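Local coordinates for protein beta-hexosaminidase Amuc_2018 (Akkermansia muciniphila, PDB 6JEB) that hydrolyses terminal non-reducing N-acetylhexosamine residues from N-acetyl-beta-D-hexosaminides, including N-acetylglucosamine from chitobiose and from unbranched N-glycans, at residues E231-Y236 with F290-A295; I7-R12 with M429-W434; L353-I358 with W364-T369. One frame throughout, in Å; residues are numbered along the deposited sequence. Where two conformers were deposited one is given.

Contact 1. Residues E231-Y236 with F290-A295; sequences EVWKFY and FAKTAA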
loop_
_atom_site.group_PDB
_atom_site.type_symbol
_atom_site.label_atom_id
_atom_site.label_comp_id
_atom_site.label_asym_id
_atom_site.label_seq_id
_atom_site.Cartn_x
_atom_site.Cartn_y
_atom_site.Cartn_z
ATOM N N GLU A 231 -9.121 25.579 14.549
ATOM C CA GLU A 231 -9.102 24.270 15.199
ATOM C C GLU A 231 -8.634 23.172 14.255
ATOM O O GLU A 231 -8.043 22.181 14.692
ATOM C CB GLU A 231 -10.508 23.915 15.680
ATOM C CG GLU A 231 -11.055 24.805 16.770
ATOM C CD GLU A 231 -11.722 26.069 16.245
ATOM O OE1 GLU A 231 -11.719 26.321 15.011
ATOM O OE2 GLU A 231 -12.261 26.810 17.087
ATOM N N VAL A 232 -8.941 23.315 12.963
ATOM C CA VAL A 232 -8.529 22.315 11.980
ATOM C C VAL A 232 -7.010 22.244 11.915
ATOM O O VAL A 232 -6.415 21.161 11.927
ATOM C CB VAL A 232 -9.142 22.640 10.604
ATOM C CG1 VAL A 232 -8.459 21.846 9.507
ATOM C CG2 VAL A 232 -10.634 22.364 10.622
ATOM N N TRP A 233 -6.356 23.408 11.875
ATOM C CA TRP A 233 -4.903 23.438 11.752
ATOM C C TRP A 233 -4.219 23.023 13.047
ATOM O O TRP A 233 -3.175 22.363 13.012
ATOM C CB TRP A 233 -4.452 24.811 11.250
ATOM C CG TRP A 233 -5.060 25.058 9.918
ATOM C CD1 TRP A 233 -6.063 25.934 9.620
ATOM C CD2 TRP A 233 -4.773 24.347 8.709
ATOM N NE1 TRP A 233 -6.399 25.828 8.295
ATOM C CE2 TRP A 233 -5.620 24.862 7.711
ATOM C CE3 TRP A 233 -3.878 23.325 8.375
ATOM C CZ2 TRP A 233 -5.589 24.401 6.392
ATOM C CZ3 TRP A 233 -3.844 22.870 7.068
ATOM C CH2 TRP A 233 -4.696 23.410 6.090
ATOM N N LYS A 234 -4.787 23.393 14.200
ATOM C CA LYS A 234 -4.246 22.896 15.458
ATOM C C LYS A 234 -4.378 21.381 15.536
ATOM O O LYS A 234 -3.458 20.693 16.001
ATOM C CB LYS A 234 -4.947 23.557 16.642
ATOM C CG LYS A 234 -4.335 23.198 17.988
ATOM C CD LYS A 234 -4.888 24.065 19.097
ATOM C CE LYS A 234 -4.241 23.728 20.442
ATOM N NZ LYS A 234 -4.942 24.375 21.580
ATOM N N PHE A 235 -5.506 20.845 15.066
ATOM C CA PHE A 235 -5.712 19.400 15.084
ATOM C C PHE A 235 -4.690 18.695 14.203
ATOM O O PHE A 235 -4.010 17.762 14.644
ATOM C CB PHE A 235 -7.133 19.074 14.618
ATOM C CG PHE A 235 -7.387 17.602 14.419
ATOM C CD1 PHE A 235 -7.422 16.738 15.507
ATOM C CD2 PHE A 235 -7.615 17.090 13.152
ATOM C CE1 PHE A 235 -7.665 15.382 15.332
ATOM C CE2 PHE A 235 -7.870 15.728 12.965
ATOM C CZ PHE A 235 -7.893 14.877 14.053
ATOM N N TYR A 236 -4.563 19.124 12.944
ATOM C CA TYR A 236 -3.635 18.418 12.064
ATOM C C TYR A 236 -2.186 18.585 12.505
ATOM O O TYR A 236 -1.384 17.664 12.320
ATOM C CB TYR A 236 -3.850 18.813 10.602
ATOM C CG TYR A 236 -5.090 18.181 10.005
ATOM C CD1 TYR A 236 -5.316 16.811 10.097
ATOM C CD2 TYR A 236 -6.033 18.953 9.349
ATOM C CE1 TYR A 236 -6.450 16.233 9.549
ATOM C CE2 TYR A 236 -7.164 18.389 8.800
ATOM C CZ TYR A 236 -7.368 17.025 8.899
ATOM O OH TYR A 236 -8.499 16.456 8.350
ATOM N N PHE A 290 -3.682 22.028 0.403
ATOM C CA PHE A 290 -2.570 21.085 0.414
ATOM C C PHE A 290 -1.243 21.786 0.683
ATOM O O PHE A 290 -0.372 21.227 1.363
ATOM C CB PHE A 290 -2.521 20.312 -0.902
ATOM C CG PHE A 290 -3.579 19.255 -1.029
ATOM C CD1 PHE A 290 -4.083 18.614 0.093
ATOM C CD2 PHE A 290 -4.053 18.887 -2.279
ATOM C CE1 PHE A 290 -5.051 17.619 -0.031
ATOM C CE2 PHE A 290 -5.017 17.891 -2.410
ATOM C CZ PHE A 290 -5.520 17.263 -1.285
ATOM N N ALA A 291 -1.061 23.000 0.152
ATOM C CA ALA A 291 0.186 23.725 0.388
ATOM C C ALA A 291 0.343 24.085 1.860
ATOM O O ALA A 291 1.441 23.986 2.419
ATOM C CB ALA A 291 0.254 24.980 -0.488
ATOM N N LYS A 292 -0.746 24.506 2.504
ATOM C CA LYS A 292 -0.682 24.816 3.925
ATOM C C LYS A 292 -0.404 23.560 4.741
ATOM O O LYS A 292 0.377 23.593 5.700
ATOM C CB LYS A 292 -1.984 25.487 4.363
ATOM C CG LYS A 292 -1.982 26.029 5.779
ATOM C CD LYS A 292 -3.147 26.980 5.963
ATOM C CE LYS A 292 -3.230 27.513 7.376
ATOM N NZ LYS A 292 -4.255 28.596 7.475
ATOM N N THR A 293 -1.018 22.436 4.363
ATOM C CA THR A 293 -0.750 21.183 5.063
ATOM C C THR A 293 0.696 20.747 4.861
ATOM O O THR A 293 1.360 20.308 5.809
ATOM C CB THR A 293 -1.724 20.107 4.576
ATOM O OG1 THR A 293 -3.065 20.612 4.653
ATOM C CG2 THR A 293 -1.630 18.867 5.440
ATOM N N ALA A 294 1.208 20.888 3.638
ATOM C CA ALA A 294 2.600 20.533 3.370
ATOM C C ALA A 294 3.561 21.404 4.172
ATOM O O ALA A 294 4.620 20.933 4.607
ATOM C CB ALA A 294 2.890 20.646 1.872
ATOM N N ALA A 295 3.215 22.680 4.374
ATOM C CA ALA A 295 4.065 23.545 5.187
ATOM C C ALA A 295 4.100 23.074 6.635
ATOM O O ALA A 295 5.156 23.112 7.279
ATOM C CB ALA A 295 3.593 24.995 5.099
#

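Contact 2. Residues I7-R12 with M429-W434; sequences IPEPSR and MGVRSW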
loop_
_atom_site.group_PDB
_atom_site.type_symbol
_atom_site.label_atom_id
_atom_site.label_comp_id
_atom_site.label_asym_id
_atom_site.label_seq_id
_atom_site.Cartn_x
_atom_site.Cartn_y
_atom_site.Cartn_z
ATOM N N ILE A 7 9.800 -15.810 -6.504
ATOM C CA ILE A 7 8.951 -14.669 -6.826
ATOM C C ILE A 7 9.328 -13.550 -5.867
ATOM O O ILE A 7 9.265 -13.734 -4.648
ATOM C CB ILE A 7 7.448 -14.983 -6.707
ATOM C CG1 ILE A 7 7.063 -16.135 -7.638
ATOM C CG2 ILE A 7 6.621 -13.725 -7.023
ATOM C CD1 ILE A 7 5.667 -16.707 -7.367
ATOM N N PRO A 8 9.699 -12.361 -6.355
ATOM C CA PRO A 8 9.766 -11.986 -7.778
ATOM C C PRO A 8 10.932 -12.615 -8.536
ATOM O O PRO A 8 11.969 -12.941 -7.950
ATOM C CB PRO A 8 9.924 -10.461 -7.739
ATOM C CG PRO A 8 10.328 -10.128 -6.353
ATOM C CD PRO A 8 9.951 -11.230 -5.446
ATOM N N GLU A 9 10.746 -12.781 -9.837
ATOM C CA GLU A 9 11.800 -13.343 -10.675
ATOM C C GLU A 9 13.067 -12.502 -10.549
ATOM O O GLU A 9 13.009 -11.276 -10.721
ATOM C CB GLU A 9 11.354 -13.365 -12.137
ATOM C CG GLU A 9 12.343 -14.062 -13.077
ATOM C CD GLU A 9 12.499 -15.549 -12.778
ATOM O OE1 GLU A 9 11.612 -16.138 -12.120
ATOM O OE2 GLU A 9 13.521 -16.135 -13.199
ATOM N N PRO A 10 14.218 -13.110 -10.259
ATOM C CA PRO A 10 15.458 -12.333 -10.177
ATOM C C PRO A 10 15.844 -11.733 -11.521
ATOM O O PRO A 10 15.510 -12.250 -12.596
ATOM C CB PRO A 10 16.494 -13.370 -9.725
ATOM C CG PRO A 10 15.684 -14.408 -8.990
ATOM C CD PRO A 10 14.393 -14.489 -9.770
ATOM N N SER A 11 16.588 -10.632 -11.453
ATOM C CA SER A 11 16.996 -9.962 -12.684
ATOM C C SER A 11 17.942 -10.815 -13.523
ATOM O O SER A 11 17.936 -10.698 -14.749
ATOM C CB SER A 11 17.591 -8.589 -12.383
ATOM O OG SER A 11 18.619 -8.672 -11.415
ATOM N N ARG A 12 18.756 -11.670 -12.896
ATOM C CA ARG A 12 19.612 -12.601 -13.631
ATOM C C ARG A 12 19.742 -13.894 -12.837
ATOM O O ARG A 12 20.087 -13.866 -11.650
ATOM C CB ARG A 12 21.016 -12.028 -13.909
ATOM C CG ARG A 12 21.953 -13.006 -14.646
ATOM C CD ARG A 12 23.399 -12.472 -14.808
ATOM N NE ARG A 12 24.354 -13.546 -15.126
ATOM C CZ ARG A 12 24.912 -13.763 -16.315
ATOM N NH1 ARG A 12 24.656 -12.965 -17.352
ATOM N NH2 ARG A 12 25.743 -14.793 -16.466
ATOM N N MET A 429 11.348 -6.287 -17.154
ATOM C CA MET A 429 10.435 -6.858 -18.140
ATOM C C MET A 429 11.066 -8.031 -18.881
ATOM O O MET A 429 10.364 -8.980 -19.253
ATOM C CB MET A 429 9.968 -5.780 -19.124
ATOM C CG MET A 429 9.085 -4.692 -18.486
ATOM S SD MET A 429 7.549 -5.314 -17.751
ATOM C CE MET A 429 6.676 -5.857 -19.215
ATOM N N GLY A 430 12.386 -8.001 -19.076
ATOM C CA GLY A 430 13.076 -9.036 -19.825
ATOM C C GLY A 430 13.104 -10.398 -19.164
ATOM O O GLY A 430 13.454 -11.374 -19.834
ATOM N N VAL A 431 12.758 -10.494 -17.877
ATOM C CA VAL A 431 12.661 -11.782 -17.191
ATOM C C VAL A 431 11.231 -12.148 -16.840
ATOM O O VAL A 431 11.003 -13.176 -16.184
ATOM C CB VAL A 431 13.569 -11.866 -15.946
ATOM C CG1 VAL A 431 15.027 -11.592 -16.317
ATOM C CG2 VAL A 431 13.075 -10.917 -14.839
ATOM N N ARG A 432 10.259 -11.345 -17.254
ATOM C CA ARG A 432 8.869 -11.567 -16.889
ATOM C C ARG A 432 8.132 -12.322 -17.987
ATOM O O ARG A 432 8.323 -12.053 -19.176
ATOM C CB ARG A 432 8.172 -10.237 -16.605
ATOM C CG ARG A 432 8.633 -9.598 -15.305
ATOM C CD ARG A 432 7.829 -8.355 -14.980
ATOM N NE ARG A 432 6.404 -8.652 -14.834
ATOM C CZ ARG A 432 5.441 -7.738 -14.849
ATOM N NH1 ARG A 432 5.751 -6.454 -14.983
ATOM N NH2 ARG A 432 4.171 -8.113 -14.718
ATOM N N SER A 433 7.305 -13.283 -17.576
ATOM C CA SER A 433 6.369 -13.934 -18.480
ATOM C C SER A 433 5.273 -14.581 -17.646
ATOM O O SER A 433 5.527 -15.065 -16.538
ATOM C CB SER A 433 7.041 -14.974 -19.389
ATOM O OG SER A 433 7.211 -16.224 -18.744
ATOM N N TRP A 434 4.053 -14.562 -18.177
ATOM C CA TRP A 434 2.942 -15.186 -17.472
ATOM C C TRP A 434 3.193 -16.675 -17.268
ATOM O O TRP A 434 2.951 -17.210 -16.177
ATOM C CB TRP A 434 1.641 -14.942 -18.234
ATOM C CG TRP A 434 0.497 -15.773 -17.743
ATOM C CD1 TRP A 434 -0.168 -16.745 -18.440
ATOM C CD2 TRP A 434 -0.110 -15.727 -16.441
ATOM N NE1 TRP A 434 -1.150 -17.295 -17.660
ATOM C CE2 TRP A 434 -1.141 -16.689 -16.430
ATOM C CE3 TRP A 434 0.110 -14.962 -15.290
ATOM C CZ2 TRP A 434 -1.948 -16.912 -15.311
ATOM C CZ3 TRP A 434 -0.700 -15.182 -14.177
ATOM C CH2 TRP A 434 -1.714 -16.149 -14.199
#

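Contact 3. Residues L353-I358 with W364-T369; sequences LDFPQI and WGWMKT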
loop_
_atom_site.group_PDB
_atom_site.type_symbol
_atom_site.label_atom_id
_atom_site.label_comp_id
_atom_site.label_asym_id
_atom_site.label_seq_id
_atom_site.Cartn_x
_atom_site.Cartn_y
_atom_site.Cartn_z
ATOM N N LEU A 353 -6.965 -4.598 -5.028
ATOM C CA LEU A 353 -7.145 -5.998 -4.668
ATOM C C LEU A 353 -8.411 -6.242 -3.858
ATOM O O LEU A 353 -8.679 -7.393 -3.486
ATOM C CB LEU A 353 -5.899 -6.543 -3.964
ATOM C CG LEU A 353 -4.616 -6.361 -4.789
ATOM C CD1 LEU A 353 -3.425 -7.048 -4.128
ATOM C CD2 LEU A 353 -4.797 -6.844 -6.248
ATOM N N ASP A 354 -9.200 -5.199 -3.589
ATOM C CA ASP A 354 -10.542 -5.429 -3.074
ATOM C C ASP A 354 -11.469 -6.010 -4.138
ATOM O O ASP A 354 -12.489 -6.611 -3.785
ATOM C CB ASP A 354 -11.120 -4.142 -2.461
ATOM C CG ASP A 354 -11.082 -2.947 -3.414
ATOM O OD1 ASP A 354 -10.091 -2.786 -4.161
ATOM O OD2 ASP A 354 -12.045 -2.143 -3.398
ATOM N N PHE A 355 -11.132 -5.864 -5.421
ATOM C CA PHE A 355 -12.001 -6.368 -6.477
ATOM C C PHE A 355 -11.928 -7.896 -6.507
ATOM O O PHE A 355 -10.900 -8.479 -6.151
ATOM C CB PHE A 355 -11.566 -5.819 -7.842
ATOM C CG PHE A 355 -11.711 -4.309 -8.000
ATOM C CD1 PHE A 355 -12.256 -3.515 -6.998
ATOM C CD2 PHE A 355 -11.285 -3.696 -9.169
ATOM C CE1 PHE A 355 -12.381 -2.129 -7.163
ATOM C CE2 PHE A 355 -11.403 -2.318 -9.345
ATOM C CZ PHE A 355 -11.953 -1.534 -8.339
ATOM N N PRO A 356 -13.008 -8.573 -6.912
ATOM C CA PRO A 356 -12.979 -10.042 -6.944
ATOM C C PRO A 356 -11.958 -10.550 -7.954
ATOM O O PRO A 356 -11.736 -9.942 -9.003
ATOM C CB PRO A 356 -14.409 -10.420 -7.354
ATOM C CG PRO A 356 -14.920 -9.212 -8.101
ATOM C CD PRO A 356 -14.293 -8.029 -7.392
ATOM N N GLN A 357 -11.329 -11.685 -7.627
ATOM C CA GLN A 357 -10.287 -12.234 -8.490
ATOM C C GLN A 357 -10.784 -13.318 -9.436
ATOM O O GLN A 357 -10.078 -13.649 -10.395
ATOM C CB GLN A 357 -9.107 -12.759 -7.671
ATOM C CG GLN A 357 -9.390 -14.005 -6.838
ATOM C CD GLN A 357 -8.463 -14.068 -5.644
ATOM O OE1 GLN A 357 -7.283 -14.378 -5.785
ATOM N NE2 GLN A 357 -8.981 -13.728 -4.467
ATOM N N ILE A 358 -11.965 -13.880 -9.191
ATOM C CA ILE A 358 -12.575 -14.854 -10.087
ATOM C C ILE A 358 -13.998 -14.399 -10.364
ATOM O O ILE A 358 -14.735 -14.057 -9.432
ATOM C CB ILE A 358 -12.552 -16.275 -9.487
ATOM C CG1 ILE A 358 -11.106 -16.772 -9.394
ATOM C CG2 ILE A 358 -13.409 -17.231 -10.318
ATOM C CD1 ILE A 358 -10.950 -18.049 -8.608
ATOM N N TRP A 364 -20.362 -6.850 -4.993
ATOM C CA TRP A 364 -21.114 -5.817 -4.285
ATOM C C TRP A 364 -21.907 -4.922 -5.231
ATOM O O TRP A 364 -22.270 -3.795 -4.878
ATOM C CB TRP A 364 -20.209 -5.045 -3.313
ATOM C CG TRP A 364 -19.376 -6.023 -2.536
ATOM C CD1 TRP A 364 -18.039 -6.279 -2.686
ATOM C CD2 TRP A 364 -19.850 -6.950 -1.551
ATOM N NE1 TRP A 364 -17.651 -7.283 -1.828
ATOM C CE2 TRP A 364 -18.745 -7.710 -1.121
ATOM C CE3 TRP A 364 -21.103 -7.197 -0.978
ATOM C CZ2 TRP A 364 -18.855 -8.703 -0.147
ATOM C CZ3 TRP A 364 -21.205 -8.175 -0.004
ATOM C CH2 TRP A 364 -20.090 -8.917 0.399
ATOM N N GLY A 365 -22.194 -5.431 -6.427
ATOM C CA GLY A 365 -23.006 -4.740 -7.401
ATOM C C GLY A 365 -22.269 -3.778 -8.305
ATOM O O GLY A 365 -22.919 -3.102 -9.114
ATOM N N TRP A 366 -20.941 -3.689 -8.210
ATOM C CA TRP A 366 -20.241 -2.700 -9.024
ATOM C C TRP A 366 -18.818 -3.082 -9.422
ATOM O O TRP A 366 -18.327 -2.599 -10.446
ATOM C CB TRP A 366 -20.237 -1.334 -8.331
ATOM C CG TRP A 366 -19.433 -1.305 -7.070
ATOM C CD1 TRP A 366 -19.865 -1.621 -5.814
ATOM C CD2 TRP A 366 -18.054 -0.937 -6.939
ATOM N NE1 TRP A 366 -18.842 -1.477 -4.909
ATOM C CE2 TRP A 366 -17.718 -1.058 -5.575
ATOM C CE3 TRP A 366 -17.070 -0.520 -7.843
ATOM C CZ2 TRP A 366 -16.442 -0.773 -5.090
ATOM C CZ3 TRP A 366 -15.799 -0.242 -7.361
ATOM C CH2 TRP A 366 -15.498 -0.369 -5.997
ATOM N N MET A 367 -18.139 -3.923 -8.640
ATOM C CA MET A 367 -16.717 -4.154 -8.878
ATOM C C MET A 367 -16.498 -5.019 -10.111
ATOM O O MET A 367 -17.154 -6.052 -10.288
ATOM C CB MET A 367 -16.077 -4.849 -7.681
ATOM C CG MET A 367 -16.049 -4.045 -6.403
ATOM S SD MET A 367 -15.356 -5.100 -5.126
ATOM C CE MET A 367 -15.178 -3.940 -3.768
ATOM N N LYS A 368 -15.556 -4.604 -10.956
ATOM C CA LYS A 368 -15.090 -5.475 -12.022
ATOM C C LYS A 368 -14.206 -6.576 -11.440
ATOM O O LYS A 368 -13.695 -6.480 -10.322
ATOM C CB LYS A 368 -14.287 -4.686 -13.058
ATOM C CG LYS A 368 -12.821 -4.461 -12.695
ATOM C CD LYS A 368 -12.033 -3.937 -13.891
ATOM C CE LYS A 368 -10.539 -3.788 -13.592
ATOM N NZ LYS A 368 -9.735 -5.044 -13.785
ATOM N N THR A 369 -14.034 -7.640 -12.215
ATOM C CA THR A 369 -13.125 -8.712 -11.840
ATOM C C THR A 369 -11.715 -8.350 -12.289
ATOM O O THR A 369 -11.518 -7.888 -13.417
ATOM C CB THR A 369 -13.576 -10.024 -12.485
ATOM O OG1 THR A 369 -14.889 -10.345 -12.017
ATOM C CG2 THR A 369 -12.623 -11.168 -12.131
#

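Contact 1. Residues E231-Y236 with F290-A295
Trp233 meets Lys292 and Thr293 between two segments of regular alpha-helix, where i to i+4 bonds such as Tyr236 N to Val232 O (2.9 Å) run along helix 230-246 and recur in helix 282-299. Both are outer helices of the (beta/alpha)8 barrel, one before and one after strand 251-253, with short helices between. No hydrogen bond joins the segments; the contact depends on the indole and the lysine chain laid over it. Lys292 swings CG away from its own amide nitrogen (chi1 -172°) and stays extended beyond it, passing across one indole face from the benzo ring to the pyrrole ring. Lys292 CD touches Trp233 CZ2 at 3.6 Å. Farther along, Lys292 CE stands 3.6 Å from the centroid of the Trp233 five-membered ring and 11° off the normal, a CH-pi contact. Lys292 NZ follows as a cation-pi partner, 3.9 Å from the centroid of the Trp233 five-membered ring. Trp233 NE1 donates to Pro227 O, which probably restrains the ring's rotation, and the ring of Phe289 also meets the indole. The side chain of Trp233 lies about 10 Å from the bound zinc. Thr293 OG1, hydrogen-bonded to Phe289 O, abuts the indole edge in its plane, 3.4 Å from Trp233 CZ3.

Contact 2. Residues I7-R12 with M429-W434
Val431 starts its side chain toward the 7-12 segment, and Glu9 starts its own toward 429-434, the two side chains meeting at a slant. The valine fork is split between partners. Val431 CG2 lies 3.7 Å from Glu9 CG and 3.6 Å from Pro10 O, whereas Val431 CG1 meets Ser11 O at 3.4 Å. This division follows from chi1 of -57°, which sets CG1 anti to the carbonyl carbon and wedges CG2 between backbone N and carbonyl. Glu9 contributes its methylene: Glu9 CG also rests 3.5 Å from Val431 O, and the bend at chi2 carries the carboxylate off to a salt bridge from OE1 to Lys440 NZ. No hydrogen bond crosses the contact, which is van der Waals packing; the nearest CA atoms are those of Ser11 and Val431, 6.5 Å apart. With an alanine here both methyls are gone, and a gap would probably open beside Glu9 CG and Ser11 O, leaving the glutamate methylene freer to shift. Nearby, Glu9 N bonds Glu423 OE1 and Glu9 O bonds Ser427 OG. The arrangement is a seam of the two-domain family 20 architecture, joining the loop before strand 12-16 of the N-terminal domain to the turn between helices 417-426 and 434-452.

Contact 3. Residues L353-I358 with W364-T369
Phe355 packs against Trp366, Met367 and Lys368, and Pro356 against Met367, Lys368 and Thr369, within the long loop after strand 342-345, the seventh strand of the family 20 (beta/alpha)8 barrel. The loop folds so that its two limbs touch, their directions 58° apart, and its first limb holds the substrate-binding residues Leu353 and Asp354. Apolar and aromatic contacts dominate. The Phe355 and Trp366 planes are nearly perpendicular at 86°, but the approach is oblique, with Phe355 CE1 3.8 Å from Trp366 CH2. Met367 packs against both rings: Met367 CG lies over the centre of the Trp366 ring face and 3.9 Å from Phe355 CD1, while its CB touches Pro356 CD. Sulfur contacts come next. Extended beyond CG, the Met367 chain brings SD 3.5 Å from Asp354 O and obliquely beside the Phe355 ring, 5.1 Å from its centroid, a Met-aromatic contact. Met367 CE then meets Asp354 OD2 at 3.6 Å. That aspartate also touches Trp400, another substrate-binding residue, and its side chain is about 7 Å from the bound acetamide; so Met367 touches a substrate-binding residue and probably belongs to the second shell. Direct hydrogen bonds across the contact are absent. Arg413 NH1 donates to Asp354 O, and Thr369 OG1 bonds Gln359 OE1. Carbon-oxygen contacts also occur. Lys368 O, buried without a hydrogen-bond partner in the model, has Phe355 CB at 3.3 Å and Pro356 CD close by. Farther on, Thr369 CA makes a bent CA-H...O contact with Pro356 O, 3.4 Å between CA and O, with 137° at the hydrogen.

How the contacts relate
From the N terminus, contact 2 opens first: residues 7-12 wait until 429-434 before the loop closes, so 416 intervening residues carry both other contacts. Contact 1 is the first to close, joining 231-236 to 290-295 round strand 251-253 of the barrel. Contact 3 follows in series, a short loop closure after strand 342-345 with five residues between its segments, and contact 2 closes last. Nothing crosses; contacts 1 and 3 nest side by side inside contact 2. Contacts 1 and 2 lie on opposite sides of the chain's centre, their centres 43 Å apart. Contact 2 joins two domains, contact 1 two barrel helices, and contact 3 the limbs of a substrate-binding loop.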